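Local coordinates for protein putative sulfurtransferase DsrE (Allochromatium vinosum, PDB 2HY5) that is a putative sulfurtransferase that probably carries sulfur as a cysteine persulfide and may take part in the oxidation of intracellular sulfur, at residues M1-I7 and A122-F128; D74-V79 and K106-L112. All blocks are in the same frame, centred on the assembly; numbering follows the deposited sequence.

Contact 1: M1-I7 and A122-F128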
ATOM      1  N   MET A   1      26.087 -17.313  -6.012  1.00 15.90           N
ATOM      2  CA  MET A   1      24.778 -17.779  -6.547  1.00 15.79           C
ATOM      3  C   MET A   1      24.178 -16.749  -7.497  1.00 12.32           C
ATOM      4  O   MET A   1      24.679 -15.628  -7.608  1.00 11.05           O
ATOM      5  CB  MET A   1      23.797 -18.043  -5.401  1.00 24.89           C
ATOM      6  CG  MET A   1      24.224 -19.148  -4.451  1.00 31.61           C
ATOM      7  SD  MET A   1      22.894 -19.633  -3.335  1.00 36.46           S
ATOM      8  CE  MET A   1      22.351 -21.163  -4.108  1.00 37.05           C
ATOM      9  N   LYS A   2      23.108 -17.145  -8.182  1.00 10.58           N
ATOM     10  CA  LYS A   2      22.409 -16.278  -9.127  1.00  9.41           C
ATOM     11  C   LYS A   2      21.069 -15.845  -8.529  1.00  9.21           C
ATOM     12  O   LYS A   2      20.311 -16.673  -8.027  1.00  8.59           O
ATOM     13  CB  LYS A   2      22.153 -17.019 -10.441  1.00 17.80           C
ATOM     14  CG  LYS A   2      23.391 -17.593 -11.104  1.00 23.70           C
ATOM     15  CD  LYS A   2      23.014 -18.319 -12.389  1.00 27.24           C
ATOM     16  CE  LYS A   2      24.226 -18.910 -13.086  1.00 30.11           C
ATOM     17  NZ  LYS A   2      23.842 -19.638 -14.328  1.00 32.81           N
ATOM     18  N   PHE A   3      20.787 -14.548  -8.603  1.00  7.23           N
ATOM     19  CA  PHE A   3      19.551 -13.977  -8.067  1.00  9.51           C
ATOM     20  C   PHE A   3      18.609 -13.425  -9.120  1.00 10.44           C
ATOM     21  O   PHE A   3      19.037 -12.911 -10.150  1.00 11.84           O
ATOM     22  CB  PHE A   3      19.863 -12.808  -7.130  1.00  8.01           C
ATOM     23  CG  PHE A   3      20.416 -13.212  -5.804  1.00  8.88           C
ATOM     24  CD1 PHE A   3      19.569 -13.644  -4.788  1.00  9.74           C
ATOM     25  CD2 PHE A   3      21.784 -13.154  -5.564  1.00 10.68           C
ATOM     26  CE1 PHE A   3      20.082 -14.015  -3.543  1.00  9.51           C
ATOM     27  CE2 PHE A   3      22.305 -13.521  -4.327  1.00 11.67           C
ATOM     28  CZ  PHE A   3      21.455 -13.953  -3.316  1.00 10.78           C
ATOM     29  N   ALA A   4      17.318 -13.530  -8.829  1.00  6.52           N
ATOM     30  CA  ALA A   4      16.279 -12.967  -9.675  1.00  7.70           C
ATOM     31  C   ALA A   4      15.597 -12.022  -8.692  1.00  7.35           C
ATOM     32  O   ALA A   4      15.130 -12.460  -7.641  1.00  9.10           O
ATOM     33  CB  ALA A   4      15.308 -14.046 -10.137  1.00  9.39           C
ATOM     34  N   LEU A   5      15.572 -10.728  -8.999  1.00  7.49           N
ATOM     35  CA  LEU A   5      14.937  -9.764  -8.101  1.00  8.02           C
ATOM     36  C   LEU A   5      13.663  -9.214  -8.721  1.00  9.08           C
ATOM     37  O   LEU A   5      13.643  -8.846  -9.890  1.00  8.59           O
ATOM     38  CB  LEU A   5      15.888  -8.603  -7.792  1.00 11.17           C
ATOM     39  CG  LEU A   5      17.256  -8.956  -7.203  1.00 12.37           C
ATOM     40  CD1 LEU A   5      17.996  -7.672  -6.858  1.00 14.78           C
ATOM     41  CD2 LEU A   5      17.097  -9.825  -5.965  1.00 14.26           C
ATOM     42  N   GLN A   6      12.602  -9.160  -7.923  1.00  8.84           N
ATOM     43  CA  GLN A   6      11.314  -8.659  -8.376  1.00 10.67           C
ATOM     44  C   GLN A   6      10.949  -7.461  -7.504  1.00 10.18           C
ATOM     45  O   GLN A   6      11.026  -7.544  -6.279  1.00  8.83           O
ATOM     46  CB  GLN A   6      10.253  -9.757  -8.232  1.00  9.90           C
ATOM     47  CG  GLN A   6       8.906  -9.426  -8.873  1.00 12.89           C
ATOM     48  CD  GLN A   6       7.848 -10.470  -8.550  1.00 14.63           C
ATOM     49  OE1 GLN A   6       8.122 -11.672  -8.549  1.00 15.29           O
ATOM     50  NE2 GLN A   6       6.618 -10.015  -8.315  1.00 14.55           N
ATOM     51  N   ILE A   7      10.576  -6.352  -8.139  1.00  6.26           N
ATOM     52  CA  ILE A   7      10.196  -5.136  -7.422  1.00  7.82           C
ATOM     53  C   ILE A   7       8.766  -4.797  -7.836  1.00  7.83           C
ATOM     54  O   ILE A   7       8.492  -4.590  -9.018  1.00  7.47           O
ATOM     55  CB  ILE A   7      11.163  -3.982  -7.763  1.00  9.10           C
ATOM     56  CG1 ILE A   7      12.583  -4.376  -7.328  1.00 12.65           C
ATOM     57  CG2 ILE A   7      10.736  -2.698  -7.057  1.00  9.93           C
ATOM     58  CD1 ILE A   7      13.657  -3.428  -7.773  1.00 15.46           C
ATOM     59  N   ALA A 122      17.643 -18.554 -11.979  1.00  8.19           N
ATOM     60  CA  ALA A 122      18.292 -18.125 -10.742  1.00  8.43           C
ATOM     61  C   ALA A 122      18.178 -19.133  -9.605  1.00  8.13           C
ATOM     62  O   ALA A 122      17.296 -19.991  -9.596  1.00 10.49           O
ATOM     63  CB  ALA A 122      17.728 -16.782 -10.298  1.00  8.38           C
ATOM     64  N   ASP A 123      19.088 -19.021  -8.647  1.00  8.91           N
ATOM     65  CA  ASP A 123      19.091 -19.905  -7.491  1.00  9.58           C
ATOM     66  C   ASP A 123      18.098 -19.398  -6.451  1.00  8.41           C
ATOM     67  O   ASP A 123      17.515 -20.181  -5.705  1.00  9.10           O
ATOM     68  CB  ASP A 123      20.490 -19.962  -6.879  1.00 15.43           C
ATOM     69  CG  ASP A 123      21.504 -20.583  -7.814  1.00 18.10           C
ATOM     70  OD1 ASP A 123      21.280 -21.735  -8.242  1.00 19.38           O
ATOM     71  OD2 ASP A 123      22.520 -19.924  -8.119  1.00 19.40           O
ATOM     72  N   ARG A 124      17.906 -18.082  -6.415  1.00  7.45           N
ATOM     73  CA  ARG A 124      16.989 -17.468  -5.459  1.00  8.14           C
ATOM     74  C   ARG A 124      16.155 -16.363  -6.100  1.00  8.95           C
ATOM     75  O   ARG A 124      16.648 -15.604  -6.935  1.00  8.53           O
ATOM     76  CB  ARG A 124      17.770 -16.862  -4.292  1.00  7.74           C
ATOM     77  CG  ARG A 124      18.654 -17.843  -3.541  1.00  8.43           C
ATOM     78  CD  ARG A 124      17.839 -18.806  -2.706  1.00 10.68           C
ATOM     79  NE  ARG A 124      18.703 -19.674  -1.911  1.00 10.90           N
ATOM     80  CZ  ARG A 124      19.285 -20.776  -2.367  1.00 11.94           C
ATOM     81  NH1 ARG A 124      19.096 -21.164  -3.619  1.00 11.63           N
ATOM     82  NH2 ARG A 124      20.061 -21.492  -1.564  1.00 12.98           N
ATOM     83  N   LEU A 125      14.888 -16.294  -5.704  1.00  9.85           N
ATOM     84  CA  LEU A 125      13.976 -15.261  -6.183  1.00  9.52           C
ATOM     85  C   LEU A 125      13.641 -14.415  -4.965  1.00 10.53           C
ATOM     86  O   LEU A 125      13.003 -14.893  -4.023  1.00 11.66           O
ATOM     87  CB  LEU A 125      12.691 -15.870  -6.745  1.00  8.06           C
ATOM     88  CG  LEU A 125      11.551 -14.879  -7.021  1.00  6.35           C
ATOM     89  CD1 LEU A 125      11.937 -13.903  -8.133  1.00  7.31           C
ATOM     90  CD2 LEU A 125      10.309 -15.660  -7.393  1.00  8.65           C
ATOM     91  N   VAL A 126      14.079 -13.162  -4.982  1.00  8.31           N
ATOM     92  CA  VAL A 126      13.842 -12.260  -3.865  1.00  7.53           C
ATOM     93  C   VAL A 126      12.882 -11.171  -4.315  1.00  8.52           C
ATOM     94  O   VAL A 126      13.195 -10.384  -5.210  1.00  8.15           O
ATOM     95  CB  VAL A 126      15.166 -11.641  -3.375  1.00  6.71           C
ATOM     96  CG1 VAL A 126      14.942 -10.890  -2.074  1.00  6.51           C
ATOM     97  CG2 VAL A 126      16.198 -12.738  -3.176  1.00  8.32           C
ATOM     98  N   VAL A 127      11.711 -11.145  -3.683  1.00  6.11           N
ATOM     99  CA  VAL A 127      10.656 -10.197  -4.020  1.00  6.13           C
ATOM    100  C   VAL A 127      10.560  -9.047  -3.028  1.00  5.81           C
ATOM    101  O   VAL A 127      10.573  -9.249  -1.814  1.00  5.98           O
ATOM    102  CB  VAL A 127       9.286 -10.910  -4.081  1.00 10.23           C
ATOM    103  CG1 VAL A 127       8.210  -9.934  -4.566  1.00  9.73           C
ATOM    104  CG2 VAL A 127       9.367 -12.116  -5.002  1.00 12.08           C
ATOM    105  N   PHE A 128      10.461  -7.836  -3.560  1.00  7.15           N
ATOM    106  CA  PHE A 128      10.355  -6.643  -2.737  1.00  7.42           C
ATOM    107  C   PHE A 128       9.049  -5.952  -3.070  1.00 10.43           C
ATOM    108  O   PHE A 128       8.814  -5.571  -4.214  1.00 11.33           O
ATOM    109  CB  PHE A 128      11.530  -5.699  -3.010  1.00  6.39           C
ATOM    110  CG  PHE A 128      12.863  -6.253  -2.588  1.00  7.11           C
ATOM    111  CD1 PHE A 128      13.564  -7.130  -3.414  1.00  8.73           C
ATOM    112  CD2 PHE A 128      13.399  -5.929  -1.345  1.00  9.14           C
ATOM    113  CE1 PHE A 128      14.783  -7.680  -3.007  1.00  8.12           C
ATOM    114  CE2 PHE A 128      14.622  -6.475  -0.925  1.00  9.19           C
ATOM    115  CZ  PHE A 128      15.311  -7.352  -1.759  1.00  8.54           C
TER

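Contact 2: D74-V79 and K106-L112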
ATOM      1  N   ASP A  74      20.465  -6.717 -16.297  1.00 11.31           N
ATOM      2  CA  ASP A  74      19.340  -6.794 -17.218  1.00 10.14           C
ATOM      3  C   ASP A  74      18.114  -6.336 -16.426  1.00 10.77           C
ATOM      4  O   ASP A  74      17.561  -7.088 -15.625  1.00 10.67           O
ATOM      5  CB  ASP A  74      19.165  -8.233 -17.718  1.00 13.80           C
ATOM      6  CG  ASP A  74      18.043  -8.373 -18.735  1.00 14.65           C
ATOM      7  OD1 ASP A  74      17.814  -7.421 -19.508  1.00 14.82           O
ATOM      8  OD2 ASP A  74      17.396  -9.443 -18.769  1.00 15.18           O
ATOM      9  N   MET A  75      17.721  -5.085 -16.642  1.00 10.00           N
ATOM     10  CA  MET A  75      16.579  -4.497 -15.953  1.00 10.29           C
ATOM     11  C   MET A  75      15.388  -4.581 -16.887  1.00 11.46           C
ATOM     12  O   MET A  75      15.379  -3.961 -17.953  1.00 10.38           O
ATOM     13  CB  MET A  75      16.889  -3.044 -15.621  1.00 13.66           C
ATOM     14  CG  MET A  75      18.270  -2.871 -15.039  1.00 16.04           C
ATOM     15  SD  MET A  75      18.213  -2.427 -13.311  1.00 20.09           S
ATOM     16  CE  MET A  75      18.251  -0.831 -13.456  1.00  8.97           C
ATOM     17  N   VAL A  76      14.381  -5.343 -16.478  1.00  6.84           N
ATOM     18  CA  VAL A  76      13.207  -5.549 -17.308  1.00  6.12           C
ATOM     19  C   VAL A  76      11.930  -5.008 -16.686  1.00  8.02           C
ATOM     20  O   VAL A  76      11.676  -5.180 -15.489  1.00  4.55           O
ATOM     21  CB  VAL A  76      13.032  -7.057 -17.607  1.00 10.70           C
ATOM     22  CG1 VAL A  76      11.924  -7.276 -18.634  1.00 12.24           C
ATOM     23  CG2 VAL A  76      14.355  -7.634 -18.104  1.00 14.35           C
ATOM     24  N   VAL A  77      11.135  -4.346 -17.520  1.00  8.33           N
ATOM     25  CA  VAL A  77       9.856  -3.770 -17.112  1.00  8.61           C
ATOM     26  C   VAL A  77       8.728  -4.501 -17.836  1.00  8.29           C
ATOM     27  O   VAL A  77       8.736  -4.612 -19.065  1.00  8.15           O
ATOM     28  CB  VAL A  77       9.807  -2.270 -17.467  1.00 15.14           C
ATOM     29  CG1 VAL A  77       8.449  -1.687 -17.119  1.00 16.74           C
ATOM     30  CG2 VAL A  77      10.919  -1.533 -16.731  1.00 14.37           C
ATOM     31  N   CYS A  78       7.761  -5.009 -17.074  1.00  8.55           N
ATOM     32  CA  CYS A  78       6.632  -5.737 -17.644  1.00  8.61           C
ATOM     33  C   CYS A  78       5.818  -4.870 -18.602  1.00  7.92           C
ATOM     34  O   CYS A  78       5.354  -3.791 -18.233  1.00  7.50           O
ATOM     35  CB  CYS A  78       5.714  -6.242 -16.533  1.00  9.20           C
ATOM     36  SG  CYS A  78       4.261  -7.099 -17.158  1.00 17.51           S
ATOM     37  N   VAL A  79       5.629  -5.351 -19.826  1.00  8.65           N
ATOM     38  CA  VAL A  79       4.878  -4.592 -20.821  1.00  9.50           C
ATOM     39  C   VAL A  79       3.412  -4.375 -20.449  1.00 10.25           C
ATOM     40  O   VAL A  79       2.877  -3.282 -20.634  1.00  8.57           O
ATOM     41  CB  VAL A  79       4.955  -5.269 -22.214  1.00 14.20           C
ATOM     42  CG1 VAL A  79       4.280  -6.634 -22.178  1.00 14.35           C
ATOM     43  CG2 VAL A  79       4.307  -4.378 -23.257  1.00 13.04           C
ATOM     44  N   LYS A 106      18.281   2.701 -20.044  1.00  9.75           N
ATOM     45  CA  LYS A 106      18.934   1.535 -19.448  1.00 11.48           C
ATOM     46  C   LYS A 106      17.963   0.388 -19.162  1.00 10.82           C
ATOM     47  O   LYS A 106      18.382  -0.748 -18.919  1.00 11.96           O
ATOM     48  CB  LYS A 106      19.653   1.929 -18.154  1.00 21.66           C
ATOM     49  CG  LYS A 106      21.135   2.220 -18.335  1.00 27.44           C
ATOM     50  CD  LYS A 106      21.871   0.977 -18.828  1.00 29.73           C
ATOM     51  CE  LYS A 106      23.356   1.239 -19.001  1.00 34.50           C
ATOM     52  NZ  LYS A 106      23.599   2.364 -19.942  1.00 36.44           N
ATOM     53  N   PHE A 107      16.669   0.682 -19.187  1.00  9.43           N
ATOM     54  CA  PHE A 107      15.653  -0.332 -18.926  1.00  8.80           C
ATOM     55  C   PHE A 107      15.043  -0.830 -20.232  1.00  8.79           C
ATOM     56  O   PHE A 107      15.026  -0.116 -21.233  1.00  9.03           O
ATOM     57  CB  PHE A 107      14.517   0.247 -18.069  1.00  8.03           C
ATOM     58  CG  PHE A 107      14.951   0.772 -16.726  1.00  8.03           C
ATOM     59  CD1 PHE A 107      15.707   1.935 -16.623  1.00  7.55           C
ATOM     60  CD2 PHE A 107      14.561   0.120 -15.558  1.00  8.41           C
ATOM     61  CE1 PHE A 107      16.057   2.445 -15.377  1.00  9.42           C
ATOM     62  CE2 PHE A 107      14.905   0.623 -14.313  1.00 10.15           C
ATOM     63  CZ  PHE A 107      15.657   1.786 -14.221  1.00 10.37           C
ATOM     64  N   ARG A 108      14.535  -2.057 -20.221  1.00  8.67           N
ATOM     65  CA  ARG A 108      13.883  -2.594 -21.407  1.00  9.27           C
ATOM     66  C   ARG A 108      12.497  -3.111 -21.044  1.00  9.91           C
ATOM     67  O   ARG A 108      12.294  -3.643 -19.956  1.00 10.52           O
ATOM     68  CB  ARG A 108      14.721  -3.712 -22.048  1.00 10.49           C
ATOM     69  CG  ARG A 108      14.799  -5.034 -21.283  1.00 13.11           C
ATOM     70  CD  ARG A 108      15.727  -6.015 -22.027  1.00 14.57           C
ATOM     71  NE  ARG A 108      15.886  -7.302 -21.350  1.00 13.75           N
ATOM     72  CZ  ARG A 108      15.085  -8.352 -21.516  1.00 13.21           C
ATOM     73  NH1 ARG A 108      14.054  -8.287 -22.347  1.00 16.44           N
ATOM     74  NH2 ARG A 108      15.310  -9.473 -20.842  1.00 14.27           N
ATOM     75  N   ILE A 109      11.540  -2.911 -21.944  1.00  7.47           N
ATOM     76  CA  ILE A 109      10.172  -3.380 -21.740  1.00  9.17           C
ATOM     77  C   ILE A 109      10.042  -4.752 -22.382  1.00  9.92           C
ATOM     78  O   ILE A 109      10.362  -4.928 -23.556  1.00 10.69           O
ATOM     79  CB  ILE A 109       9.141  -2.419 -22.391  1.00 22.58           C
ATOM     80  CG1 ILE A 109       8.690  -1.360 -21.385  1.00 26.24           C
ATOM     81  CG2 ILE A 109       7.911  -3.194 -22.847  1.00 26.15           C
ATOM     82  CD1 ILE A 109       9.789  -0.748 -20.590  1.00 29.14           C
ATOM     83  N   SER A 110       9.582  -5.730 -21.615  1.00 11.60           N
ATOM     84  CA  SER A 110       9.430  -7.069 -22.155  1.00 13.52           C
ATOM     85  C   SER A 110       8.286  -7.829 -21.500  1.00 12.67           C
ATOM     86  O   SER A 110       7.594  -7.302 -20.628  1.00 12.63           O
ATOM     87  CB  SER A 110      10.734  -7.847 -21.990  1.00 16.77           C
ATOM     88  OG  SER A 110      10.703  -9.019 -22.782  1.00 23.97           O
ATOM     89  N   GLY A 111       8.099  -9.074 -21.925  1.00 12.71           N
ATOM     90  CA  GLY A 111       7.027  -9.898 -21.394  1.00 11.10           C
ATOM     91  C   GLY A 111       7.222 -10.434 -19.989  1.00 11.89           C
ATOM     92  O   GLY A 111       8.342 -10.550 -19.486  1.00  9.40           O
ATOM     93  N   LEU A 112       6.101 -10.776 -19.359  1.00 10.13           N
ATOM     94  CA  LEU A 112       6.098 -11.305 -18.007  1.00  9.55           C
ATOM     95  C   LEU A 112       6.861 -12.628 -17.971  1.00  9.22           C
ATOM     96  O   LEU A 112       7.352 -13.049 -16.920  1.00  9.69           O
ATOM     97  CB  LEU A 112       4.648 -11.503 -17.548  1.00 15.15           C
ATOM     98  CG  LEU A 112       4.341 -11.618 -16.055  1.00 16.47           C
ATOM     99  CD1 LEU A 112       4.999 -10.479 -15.294  1.00 16.73           C
ATOM    100  CD2 LEU A 112       2.823 -11.587 -15.855  1.00 16.70           C
TER
HETATM  101  O   HOH W   1      17.963  -3.549 -19.055  1.00 25.64           O

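Contact 1: M1-I7 and A122-F128
Phe3 to Ile7 pair with Arg124 to Phe128 as neighbouring parallel strands, their short axes inclined by 16°. Backbone bonds alternate along the pair, from Ala4 N to Arg124 O (2.9 Å) through to Phe128 N and Gln6 O (2.8 Å), and CA-H groups make supplementary contacts, mostly to the same carbonyl oxygens.

The entrance to the pairing is more elaborate. Lys2 O accepts two donors, Asp123 N at 2.7 Å and Arg124 N at 3.2 Å, while Lys2 N returns a bond to Asp123 OD2 (2.8 Å) on the anti side of the carboxylate. Asp123 thus binds both polar backbone atoms of Lys2. A bend at chi2 (-72°) turns the Arg124 chain so that NH1 reaches Asp123 O, its own neighbour's carbonyl, from above the carbonyl plane. The bent end of Met1 lies over one guanidinium face, with CE 3.3 Å from Arg124 NH1.

Apolar packing divides between the two faces. On one, the Phe3 ring meets Arg124 CB and Val126 CG2 obliquely, and Leu5 CD2 lies 3.7 Å from Val126 CB. On the other, Ala4 CB touches Ala122 CB at 3.7 Å, and the extended Gln6 runs alongside Val127. Gln6 NE2 is bonded to Asn8, but its buried OE1 has no polar partner in the model.

Strand 33-39 hydrogen-bonds to the far side of strand 2-7. Helix 16-29 covers the Leu5 and Phe128 face, where DsrH binds Arg124 through backbone carbonyls; helix 113-121 packs on Ala4 and Gln6, with DsrF against Leu125 and Val127.

Contact 2: D74-V79 and K106-L112
Strands 75-78 and 108-110 form an edge pair of the parallel sheet within this chain, with Asp74 and Arg108 at its start and Cys78, the probable persulfide cysteine, at the other end. Arg108 grips Asp74 side-on in a salt bridge, NE to OD1 at 2.7 Å and NH2 to OD2 at 2.9 Å, each on a syn lone pair; the carboxylate and guanidinium planes are 7° apart. Arg108 CG sits between its backbone N and carbonyl carbon (chi1 71°), and the extended chain carries the guanidinium across Val76, whose CG2 presses on one face. Arg36 also engages OD2, and Gln114 accepts from NH2. With an alanine in place of Arg108, Asp74 would probably lose one charged partner, Gln114 OE1 this donor and Val76 CG2 its cover.

Val77 N bonds Arg108 O (2.8 Å), Ser110 N bonds Val77 O, and Val79 N bonds Ser110 O. Water 1 joins Met75 O to Lys106 O. On the other face Val77 CB meets Ile109 CD1 tightly at 3.5 Å. Met75 CE lies 3.7 Å from Phe107 CE2, and SD makes an oblique Met-aromatic contact, 5.2 Å from the ring centroid; both side chains also touch Trp64 of helix 60-71.

Cys78 SG caps the following helix and touches Leu112 CD1. Two parallel strands joined through helices make a beta-alpha-beta crossover.

In the fold
Both contacts are parallel strand pairings at opposite outer strands of one five-stranded sheet, with strand 33-39 bridging 75-78 and 2-7 between them. Their nearest atoms stay about 7 Å apart, and along the chain contact 2 is nested within the loop closed by contact 1. Contact 1 is the more buried, mostly apolar side chains, aliphatic and aromatic, between helices and partner subunits, with its charged groups gathered where the two strands begin. Contact 2 is shorter, more twisted and partly buried; a charged pair on one face is balanced by apolar packing on the other. It holds Cys78, whereas contact 1 only approaches that residue, through Gln6 about 9 Å away between side chains.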